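Local coordinates for sulfotransferase (Mus musculus, PDB 5X2B), which probably transfers sulfo groups as a cytoplasmic enzyme of the sulfotransferase 1 family, and is seen here with the nucleotide adenosine-3'-5'-diphosphate bound, at residues A49-R54 against R206-S211; N112-A117 against G258-F263. All coordinates share one frame; numbering follows the deposited sequence.

Interaction 1 of 2, residues A49-R54 against R206-S211. With A3P (adenosine-3'-5'-diphosphate), chain M.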
ATOM      1  N   ALA A  49      -8.044   1.679  -0.032  1.00 30.28           N
ATOM      2  CA  ALA A  49      -8.579   2.942   0.365  1.00 22.29           C
ATOM      3  C   ALA A  49      -9.907   3.176  -0.301  1.00 25.65           C
ATOM      4  O   ALA A  49     -10.747   3.875   0.227  1.00 37.91           O
ATOM      5  CB  ALA A  49      -7.666   4.005   0.011  1.00 27.93           C
ATOM      6  N   GLU A  50     -10.115   2.635  -1.471  1.00 35.05           N
ATOM      7  CA  GLU A  50     -11.340   2.962  -2.153  1.00 40.69           C
ATOM      8  C   GLU A  50     -12.420   2.252  -1.399  1.00 40.25           C
ATOM      9  O   GLU A  50     -13.559   2.708  -1.282  1.00 47.73           O
ATOM     10  CB  GLU A  50     -11.311   2.461  -3.580  1.00 37.95           C
ATOM     11  CG  GLU A  50     -12.449   2.967  -4.446  1.00 51.15           C
ATOM     12  CD  GLU A  50     -12.260   4.403  -4.934  1.00 67.56           C
ATOM     13  OE1 GLU A  50     -12.888   4.766  -5.962  1.00 70.56           O
ATOM     14  OE2 GLU A  50     -11.504   5.170  -4.295  1.00 57.27           O
ATOM     15  N   VAL A  51     -12.033   1.102  -0.898  1.00 38.96           N
ATOM     16  CA  VAL A  51     -12.935   0.237  -0.184  1.00 35.99           C
ATOM     17  C   VAL A  51     -13.387   0.898   1.121  1.00 46.81           C
ATOM     18  O   VAL A  51     -14.557   0.804   1.564  1.00 30.11           O
ATOM     19  CB  VAL A  51     -12.200  -1.058   0.163  1.00 39.45           C
ATOM     20  CG1 VAL A  51     -13.037  -1.892   1.104  1.00 40.83           C
ATOM     21  CG2 VAL A  51     -11.861  -1.811  -1.089  1.00 36.23           C
ATOM     22  N   ILE A  52     -12.437   1.527   1.778  1.00 31.83           N
ATOM     23  CA  ILE A  52     -12.780   2.220   2.980  1.00 31.22           C
ATOM     24  C   ILE A  52     -13.858   3.265   2.668  1.00 42.00           C
ATOM     25  O   ILE A  52     -14.965   3.157   3.166  1.00 62.19           O
ATOM     26  CB  ILE A  52     -11.548   2.874   3.570  1.00 20.30           C
ATOM     27  CG1 ILE A  52     -10.503   1.804   3.855  1.00 46.66           C
ATOM     28  CG2 ILE A  52     -11.919   3.600   4.806  1.00 36.81           C
ATOM     29  CD1 ILE A  52     -11.014   0.714   4.708  1.00 48.01           C
ATOM     30  N   GLU A  53     -13.563   4.244   1.810  1.00 53.68           N
ATOM     31  CA  GLU A  53     -14.514   5.333   1.489  1.00 23.09           C
ATOM     32  C   GLU A  53     -15.923   4.826   1.175  1.00 50.43           C
ATOM     33  O   GLU A  53     -16.904   5.522   1.413  1.00 44.64           O
ATOM     34  CB  GLU A  53     -14.015   6.093   0.279  1.00 28.27           C
ATOM     35  CG  GLU A  53     -12.633   6.671   0.460  1.00 54.65           C
ATOM     36  CD  GLU A  53     -12.388   7.978  -0.331  1.00 62.94           C
ATOM     37  OE1 GLU A  53     -12.843   9.039   0.149  1.00 65.11           O
ATOM     38  OE2 GLU A  53     -11.732   7.966  -1.410  1.00 48.35           O
ATOM     39  N   ARG A  54     -16.019   3.619   0.626  1.00 43.81           N
ATOM     40  CA  ARG A  54     -17.315   3.071   0.259  1.00 30.23           C
ATOM     41  C   ARG A  54     -18.084   2.536   1.432  1.00 46.66           C
ATOM     42  O   ARG A  54     -19.249   2.213   1.303  1.00 51.49           O
ATOM     43  CB  ARG A  54     -17.151   1.939  -0.733  1.00 48.42           C
ATOM     44  CG  ARG A  54     -16.675   2.368  -2.056  1.00 47.28           C
ATOM     45  CD  ARG A  54     -17.466   3.530  -2.491  1.00 42.19           C
ATOM     46  NE  ARG A  54     -17.306   3.730  -3.917  1.00 69.28           N
ATOM     47  CZ  ARG A  54     -18.253   4.185  -4.730  1.00 72.40           C
ATOM     48  NH1 ARG A  54     -19.448   4.500  -4.269  1.00 60.31           N
ATOM     49  NH2 ARG A  54     -17.989   4.330  -6.015  1.00 65.20           N
ATOM     50  N   ARG A 206     -19.915  -4.425  -5.751  1.00 57.77           N
ATOM     51  CA  ARG A 206     -20.346  -3.777  -6.991  1.00 52.42           C
ATOM     52  C   ARG A 206     -19.489  -2.503  -7.242  1.00 45.48           C
ATOM     53  O   ARG A 206     -18.706  -2.451  -8.185  1.00 41.78           O
ATOM     54  CB  ARG A 206     -21.869  -3.499  -6.889  1.00 62.82           C
ATOM     55  CG  ARG A 206     -22.617  -3.099  -8.194  1.00 65.18           C
ATOM     56  CD  ARG A 206     -24.188  -3.136  -8.071  1.00 65.56           C
ATOM     57  NE  ARG A 206     -24.897  -3.049  -9.369  1.00 57.76           N
ATOM     58  CZ  ARG A 206     -26.224  -2.953  -9.520  1.00 45.38           C
ATOM     59  NH1 ARG A 206     -27.032  -2.930  -8.465  1.00 44.56           N
ATOM     60  NH2 ARG A 206     -26.753  -2.874 -10.728  1.00 42.87           N
ATOM     61  N   SER A 207     -19.570  -1.512  -6.367  1.00 57.09           N
ATOM     62  CA  SER A 207     -18.884  -0.248  -6.610  1.00 33.02           C
ATOM     63  C   SER A 207     -17.350  -0.346  -6.760  1.00 62.16           C
ATOM     64  O   SER A 207     -16.712   0.522  -7.380  1.00 53.30           O
ATOM     65  CB  SER A 207     -19.239   0.688  -5.482  1.00 44.41           C
ATOM     66  OG  SER A 207     -19.594  -0.086  -4.338  1.00 53.79           O
ATOM     67  N   THR A 208     -16.729  -1.392  -6.230  1.00 47.29           N
ATOM     68  CA  THR A 208     -15.268  -1.365  -6.158  1.00 41.07           C
ATOM     69  C   THR A 208     -14.542  -2.292  -7.125  1.00 55.77           C
ATOM     70  O   THR A 208     -13.319  -2.354  -7.105  1.00 71.68           O
ATOM     71  CB  THR A 208     -14.754  -1.659  -4.723  1.00 42.11           C
ATOM     72  OG1 THR A 208     -15.241  -2.933  -4.279  1.00 53.41           O
ATOM     73  CG2 THR A 208     -15.216  -0.593  -3.782  1.00 33.74           C
ATOM     74  N   SER A 209     -15.257  -2.999  -7.986  1.00 53.26           N
ATOM     75  CA  SER A 209     -14.604  -3.892  -8.943  0.59 48.73           C
ATOM     76  C   SER A 209     -13.583  -3.122  -9.779  1.00 59.56           C
ATOM     77  O   SER A 209     -13.809  -1.984 -10.210  1.00 41.22           O
ATOM     78  CB  SER A 209     -15.627  -4.554  -9.868  0.59 44.26           C
ATOM     79  OG  SER A 209     -16.011  -3.680 -10.917  0.59 46.12           O
ATOM     80  N   PHE A 210     -12.447  -3.753  -9.993  1.00 54.97           N
ATOM     81  CA  PHE A 210     -11.400  -3.154 -10.787  1.00 62.29           C
ATOM     82  C   PHE A 210     -11.920  -2.332 -11.965  1.00 53.11           C
ATOM     83  O   PHE A 210     -11.651  -1.144 -12.084  1.00 39.90           O
ATOM     84  CB  PHE A 210     -10.534  -4.252 -11.355  1.00 47.48           C
ATOM     85  CG  PHE A 210      -9.530  -3.748 -12.315  1.00 47.24           C
ATOM     86  CD1 PHE A 210      -8.316  -3.275 -11.869  1.00 42.90           C
ATOM     87  CD2 PHE A 210      -9.804  -3.718 -13.663  1.00 54.15           C
ATOM     88  CE1 PHE A 210      -7.380  -2.786 -12.745  1.00 33.49           C
ATOM     89  CE2 PHE A 210      -8.869  -3.229 -14.548  1.00 69.23           C
ATOM     90  CZ  PHE A 210      -7.658  -2.757 -14.086  1.00 60.75           C
ATOM     91  N   SER A 211     -12.634  -3.003 -12.857  1.00 57.42           N
ATOM     92  CA  SER A 211     -13.107  -2.371 -14.067  1.00 37.66           C
ATOM     93  C   SER A 211     -14.011  -1.265 -13.637  1.00 48.80           C
ATOM     94  O   SER A 211     -14.018  -0.184 -14.205  1.00 55.65           O
ATOM     95  CB  SER A 211     -13.881  -3.381 -14.886  1.00 55.89           C
ATOM     96  OG  SER A 211     -14.768  -4.095 -14.047  1.00 77.62           O
TER
HETATM   97  P1  A3P M 301      -1.516  -4.335 -11.675  1.00 39.56           P
HETATM   98  O1P A3P M 301      -2.703  -4.098 -12.579  1.00 33.34           O
HETATM   99  O2P A3P M 301      -0.236  -3.621 -12.185  1.00 45.57           O
HETATM  100  O3P A3P M 301      -1.168  -5.823 -11.688  1.00 37.30           O
HETATM  101  P2  A3P M 301      -1.641   0.378  -5.743  1.00 37.86           P
HETATM  102  O4P A3P M 301      -0.990   1.433  -6.462  1.00 45.78           O
HETATM  103  O5P A3P M 301      -0.860   0.110  -4.486  1.00 44.59           O
HETATM  104  O6P A3P M 301      -3.068   0.757  -5.310  1.00 47.07           O
HETATM  105  O5' A3P M 301      -1.576  -0.969  -6.671  1.00 37.21           O
HETATM  106  C5' A3P M 301      -1.846  -1.083  -8.056  1.00 42.53           C
HETATM  107  C4' A3P M 301      -2.323  -2.397  -8.482  1.00 44.26           C
HETATM  108  O4' A3P M 301      -3.619  -2.545  -7.982  1.00 54.61           O
HETATM  109  C3' A3P M 301      -2.442  -2.579  -9.952  1.00 53.18           C
HETATM  110  O3' A3P M 301      -1.907  -3.850 -10.282  1.00 46.70           O
HETATM  111  C2' A3P M 301      -3.850  -2.510 -10.209  1.00 45.24           C
HETATM  112  O2' A3P M 301      -4.079  -3.258 -11.401  1.00 41.88           O
HETATM  113  C1' A3P M 301      -4.449  -3.081  -8.981  1.00 38.16           C
HETATM  114  N9  A3P M 301      -5.885  -2.778  -8.643  1.00 38.18           N
HETATM  115  C8  A3P M 301      -6.414  -1.552  -8.425  1.00 44.49           C
HETATM  116  N7  A3P M 301      -7.723  -1.657  -8.140  1.00 47.30           N
HETATM  117  C5  A3P M 301      -8.047  -2.954  -8.147  1.00 39.27           C
HETATM  118  C6  A3P M 301      -9.227  -3.663  -7.929  1.00 38.18           C
HETATM  119  N6  A3P M 301     -10.455  -2.991  -7.631  1.00 40.77           N
HETATM  120  N1  A3P M 301      -9.223  -4.992  -7.998  1.00 49.35           N
HETATM  121  C2  A3P M 301      -8.092  -5.642  -8.284  1.00 36.64           C
HETATM  122  N3  A3P M 301      -6.955  -4.991  -8.515  1.00 46.58           N
HETATM  123  C4  A3P M 301      -6.884  -3.665  -8.457  1.00 44.79           C

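Interaction 2 of 2, residues N112-A117 against G258-F263. Unlike the reference sequence in segment 258-263: Gly258 (reference Val).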
ATOM      1  N   ASN A 112       1.804 -11.092  -3.246  1.00 28.78           N
ATOM      2  CA  ASN A 112       3.043 -11.777  -3.561  1.00 28.97           C
ATOM      3  C   ASN A 112       3.925 -10.839  -4.321  1.00 33.79           C
ATOM      4  O   ASN A 112       3.460 -10.022  -5.115  1.00 42.33           O
ATOM      5  CB  ASN A 112       2.825 -12.996  -4.415  1.00 36.33           C
ATOM      6  CG  ASN A 112       2.634 -12.642  -5.841  1.00 35.62           C
ATOM      7  OD1 ASN A 112       3.574 -12.656  -6.645  1.00 33.90           O
ATOM      8  ND2 ASN A 112       1.401 -12.272  -6.169  1.00 38.10           N
ATOM      9  N   PRO A 113       5.218 -10.934  -4.049  1.00 36.12           N
ATOM     10  CA  PRO A 113       6.242  -9.964  -4.431  1.00 26.10           C
ATOM     11  C   PRO A 113       6.681 -10.055  -5.882  1.00 28.43           C
ATOM     12  O   PRO A 113       7.345  -9.139  -6.359  1.00 28.99           O
ATOM     13  CB  PRO A 113       7.405 -10.328  -3.511  1.00 26.87           C
ATOM     14  CG  PRO A 113       7.226 -11.708  -3.225  1.00 22.14           C
ATOM     15  CD  PRO A 113       5.756 -11.945  -3.126  1.00 30.21           C
ATOM     16  N   LYS A 114       6.311 -11.119  -6.575  1.00 22.57           N
ATOM     17  CA  LYS A 114       6.703 -11.220  -7.961  1.00 37.23           C
ATOM     18  C   LYS A 114       5.735 -10.358  -8.702  1.00 33.47           C
ATOM     19  O   LYS A 114       6.094  -9.604  -9.577  1.00 28.31           O
ATOM     20  CB  LYS A 114       6.641 -12.652  -8.478  1.00 30.71           C
ATOM     21  CG  LYS A 114       7.909 -13.434  -8.206  1.00 39.68           C
ATOM     22  CD  LYS A 114       7.765 -14.892  -8.606  1.00 42.91           C
ATOM     23  CE  LYS A 114       8.942 -15.680  -8.066  1.00 49.29           C
ATOM     24  NZ  LYS A 114       8.727 -17.141  -8.053  1.00 49.70           N
ATOM     25  N   ASP A 115       4.494 -10.454  -8.308  1.00 33.27           N
ATOM     26  CA  ASP A 115       3.480  -9.603  -8.886  1.00 39.90           C
ATOM     27  C   ASP A 115       3.653  -8.165  -8.538  1.00 34.37           C
ATOM     28  O   ASP A 115       3.314  -7.284  -9.324  1.00 31.12           O
ATOM     29  CB  ASP A 115       2.138 -10.028  -8.390  1.00 36.46           C
ATOM     30  CG  ASP A 115       1.791 -11.367  -8.857  1.00 35.03           C
ATOM     31  OD1 ASP A 115       2.570 -11.899  -9.662  1.00 44.17           O
ATOM     32  OD2 ASP A 115       0.751 -11.874  -8.421  1.00 32.48           O
ATOM     33  N   THR A 116       4.157  -7.912  -7.348  1.00 34.54           N
ATOM     34  CA  THR A 116       4.395  -6.544  -6.957  1.00 27.60           C
ATOM     35  C   THR A 116       5.476  -5.971  -7.836  1.00 36.75           C
ATOM     36  O   THR A 116       5.287  -4.961  -8.512  1.00 37.77           O
ATOM     37  CB  THR A 116       4.822  -6.493  -5.533  1.00 36.40           C
ATOM     38  OG1 THR A 116       3.783  -7.061  -4.721  1.00 26.96           O
ATOM     39  CG2 THR A 116       5.068  -5.093  -5.122  1.00 25.03           C
ATOM     40  N   ALA A 117       6.611  -6.638  -7.857  1.00 33.90           N
ATOM     41  CA  ALA A 117       7.700  -6.189  -8.698  1.00 27.32           C
ATOM     42  C   ALA A 117       7.150  -5.706 -10.046  1.00 34.31           C
ATOM     43  O   ALA A 117       7.261  -4.547 -10.411  1.00 37.43           O
ATOM     44  CB  ALA A 117       8.644  -7.291  -8.882  1.00 30.00           C
ATOM     45  N   GLY A 258      16.668 -17.355  -8.858  1.00 34.56           N
ATOM     46  CA  GLY A 258      17.364 -16.421  -8.010  1.00 28.79           C
ATOM     47  C   GLY A 258      16.341 -15.893  -7.018  1.00 51.49           C
ATOM     48  O   GLY A 258      16.604 -15.788  -5.825  1.00 55.03           O
ATOM     49  N   PHE A 259      15.155 -15.592  -7.529  1.00 37.15           N
ATOM     50  CA  PHE A 259      14.111 -14.919  -6.755  1.00 52.18           C
ATOM     51  C   PHE A 259      13.670 -15.805  -5.605  1.00 31.24           C
ATOM     52  O   PHE A 259      13.567 -15.397  -4.473  1.00 47.13           O
ATOM     53  CB  PHE A 259      12.896 -14.602  -7.667  1.00 38.46           C
ATOM     54  CG  PHE A 259      11.863 -13.767  -7.001  1.00 32.02           C
ATOM     55  CD1 PHE A 259      10.897 -14.343  -6.214  1.00 41.82           C
ATOM     56  CD2 PHE A 259      11.896 -12.393  -7.107  1.00 41.69           C
ATOM     57  CE1 PHE A 259       9.957 -13.565  -5.564  1.00 44.39           C
ATOM     58  CE2 PHE A 259      10.963 -11.598  -6.453  1.00 51.22           C
ATOM     59  CZ  PHE A 259       9.992 -12.179  -5.678  1.00 49.70           C
ATOM     60  N   ASP A 260      13.418 -17.041  -5.946  1.00 32.72           N
ATOM     61  CA  ASP A 260      12.942 -18.001  -5.010  1.00 38.46           C
ATOM     62  C   ASP A 260      13.981 -18.253  -3.946  1.00 44.03           C
ATOM     63  O   ASP A 260      13.646 -18.525  -2.815  1.00 41.07           O
ATOM     64  CB  ASP A 260      12.578 -19.255  -5.773  1.00 26.02           C
ATOM     65  CG  ASP A 260      11.279 -19.091  -6.517  1.00 38.93           C
ATOM     66  OD1 ASP A 260      10.703 -18.001  -6.372  1.00 52.77           O
ATOM     67  OD2 ASP A 260      10.803 -19.996  -7.211  1.00 30.60           O
ATOM     68  N   GLU A 261      15.245 -18.106  -4.277  1.00 36.15           N
ATOM     69  CA  GLU A 261      16.260 -18.296  -3.264  1.00 46.51           C
ATOM     70  C   GLU A 261      16.397 -17.130  -2.320  1.00 52.13           C
ATOM     71  O   GLU A 261      16.554 -17.319  -1.120  1.00 42.38           O
ATOM     72  CB  GLU A 261      17.576 -18.556  -3.943  1.00 55.40           C
ATOM     73  CG  GLU A 261      17.541 -19.868  -4.671  1.00 63.55           C
ATOM     74  CD  GLU A 261      18.909 -20.252  -5.213  1.00 67.89           C
ATOM     75  OE1 GLU A 261      19.908 -19.625  -4.790  1.00 56.38           O
ATOM     76  OE2 GLU A 261      18.980 -21.168  -6.060  1.00 61.01           O
ATOM     77  N   LEU A 262      16.360 -15.915  -2.841  1.00 46.99           N
ATOM     78  CA  LEU A 262      16.378 -14.770  -1.951  1.00 46.43           C
ATOM     79  C   LEU A 262      15.101 -14.774  -1.139  1.00 45.95           C
ATOM     80  O   LEU A 262      15.091 -14.442   0.045  1.00 37.99           O
ATOM     81  CB  LEU A 262      16.443 -13.459  -2.718  1.00 51.86           C
ATOM     82  CG  LEU A 262      17.122 -12.287  -1.992  1.00 51.12           C
ATOM     83  CD1 LEU A 262      16.979 -11.000  -2.786  1.00 49.72           C
ATOM     84  CD2 LEU A 262      16.579 -12.040  -0.600  1.00 41.45           C
ATOM     85  N   PHE A 263      14.005 -15.108  -1.796  1.00 30.30           N
ATOM     86  CA  PHE A 263      12.761 -15.083  -1.103  1.00 41.06           C
ATOM     87  C   PHE A 263      12.807 -16.042   0.057  1.00 30.11           C
ATOM     88  O   PHE A 263      12.459 -15.736   1.191  1.00 37.06           O
ATOM     89  CB  PHE A 263      11.624 -15.536  -1.965  1.00 28.42           C
ATOM     90  CG  PHE A 263      10.359 -15.586  -1.205  1.00 44.93           C
ATOM     91  CD1 PHE A 263       9.510 -14.484  -1.180  1.00 32.21           C
ATOM     92  CD2 PHE A 263      10.061 -16.696  -0.418  1.00 30.53           C
ATOM     93  CE1 PHE A 263       8.349 -14.527  -0.444  1.00 24.71           C
ATOM     94  CE2 PHE A 263       8.900 -16.750   0.322  1.00 38.03           C
ATOM     95  CZ  PHE A 263       8.038 -15.669   0.313  1.00 40.65           C
TER

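Interaction 1 of 2, residues A49-R54 against R206-S211
The guanidinium of Arg54 lies flat over Ser207, whose CB sits above the middle of one face, 3.7 Å from Arg54 CZ. Being centred there, Ser207 CB is no more than 4.0 Å from any of the nitrogens NE, NH1 and NH2 of Arg54. The other flat group is the Phe210 ring, which meets the nucleotide instead of helix 45-53. It is turned edge-on to the adenine: Phe210 CD1 comes within 3.7 Å of A3P C5, and that base carbon lies near the plane of the phenyl ring. Phe239 packs edge-to-face with the same phenylalanine.

Thr208 meets helix 45-53 with its methyl. Its CG2 reaches 3.7 Å from Arg54 CG, the two side chains sliding past each other in opposite directions, and a looser approach of 4.5 Å joins Thr208 CG2 to Val51 CG2. The chain of Arg54 kinks at chi2 (-47°), which brings the charged end round over Ser207 while the methylene part stays on the threonine methyl.

This is the nucleotide end of the sulfotransferase fold, which belongs with the P-loop proteins: helix 45-53 follows the phosphate-binding loop, whose Lys42 and Ser43 bond to A3P as does His46 at the helix start. The 206-211 segment borders the adenine through its backbone, with Thr208 O 3.0 Å from A3P N6 and Phe210 N 3.2 Å from the same amino nitrogen, A3P N6.

At Thr208 a chi1 of 58° puts OG1 between the backbone N and the carbonyl carbon; the hydroxyl bonds back to Ile204 O in its own helix, and the methyl is left to face helix 45-53.

Interaction 2 of 2, residues N112-A117 against G258-F263
Lys114 and Asp260 carry the polar part of the contact, a salt bridge in which Lys114 NZ stands 2.7 Å from Asp260 OD1 and uses that oxygen's syn lone pair. The two side chains meet at about a right angle. Asn256 OD1 takes a second hydrogen bond from the same ammonium, and Trp247 adds a cation-pi contact, which would probably stabilise the positive charge in this buried place.

The same lysine also makes a CH-pi contact. Its CG lies 3.6 Å from the centroid of the Phe259 ring, over one face and displaced toward the rim. From CG onward the chain is extended (chi2 174°), running across the ring before its amine reaches Asp260. Were Lys114 replaced by an alanine, Asp260 and Asn256 would probably lose the ammonium they share, and the Phe259 face its CH-pi contact with CG.

Apolar packing completes the interface. Pro113 CG touches Phe259 CZ at 3.7 Å, coming at the ring's edge, and approaches Phe263 CE1 at 4.1 Å, so the proline ring bridges two aromatics one helical turn apart.

Capping bonds within 112-117 fix the start of its helix. Asn112 is the N-cap: Asp115 N gives its OD1 a nearly straight bond of 2.9 Å (165°), approaching from above the amide plane, and Lys114 N adds a weak one. Thr116 OG1 bonds back to Asn112 O.

Helix 113-126 starts just after strand 105-110 of the parallel sheet. The axes of 113-117 and 258-263 approach to 12.3 Å, their N-to-C directions 120° apart. The lysine and the phenylalanines reach across, while Leu144 of helix 136-145 packs on Phe259, and Trp153 of helix 153-161 touches both Pro113 and Phe263.

Interactions 1 and 2 have centres 28 Å apart, with nearest atoms about 12 Å apart, and do not touch. Their segments alternate along the chain: 49-54, 112-117, 206-211, 258-263. Both 49-54 and 112-117 belong to helices that follow neighbouring strands of the parallel sheet: strand 35-38 precedes helix 45-53, and strand 105-110 precedes helix 113-126. The two contacts join these helices to segments that come later in the chain, within one sulfotransferase domain. The nucleotide relates them: interaction 1 borders the adenine directly, whereas the Lys114 side chain of interaction 2 stays about 11 Å from A3P, in the buried packing between helices 113-126 and 253-266.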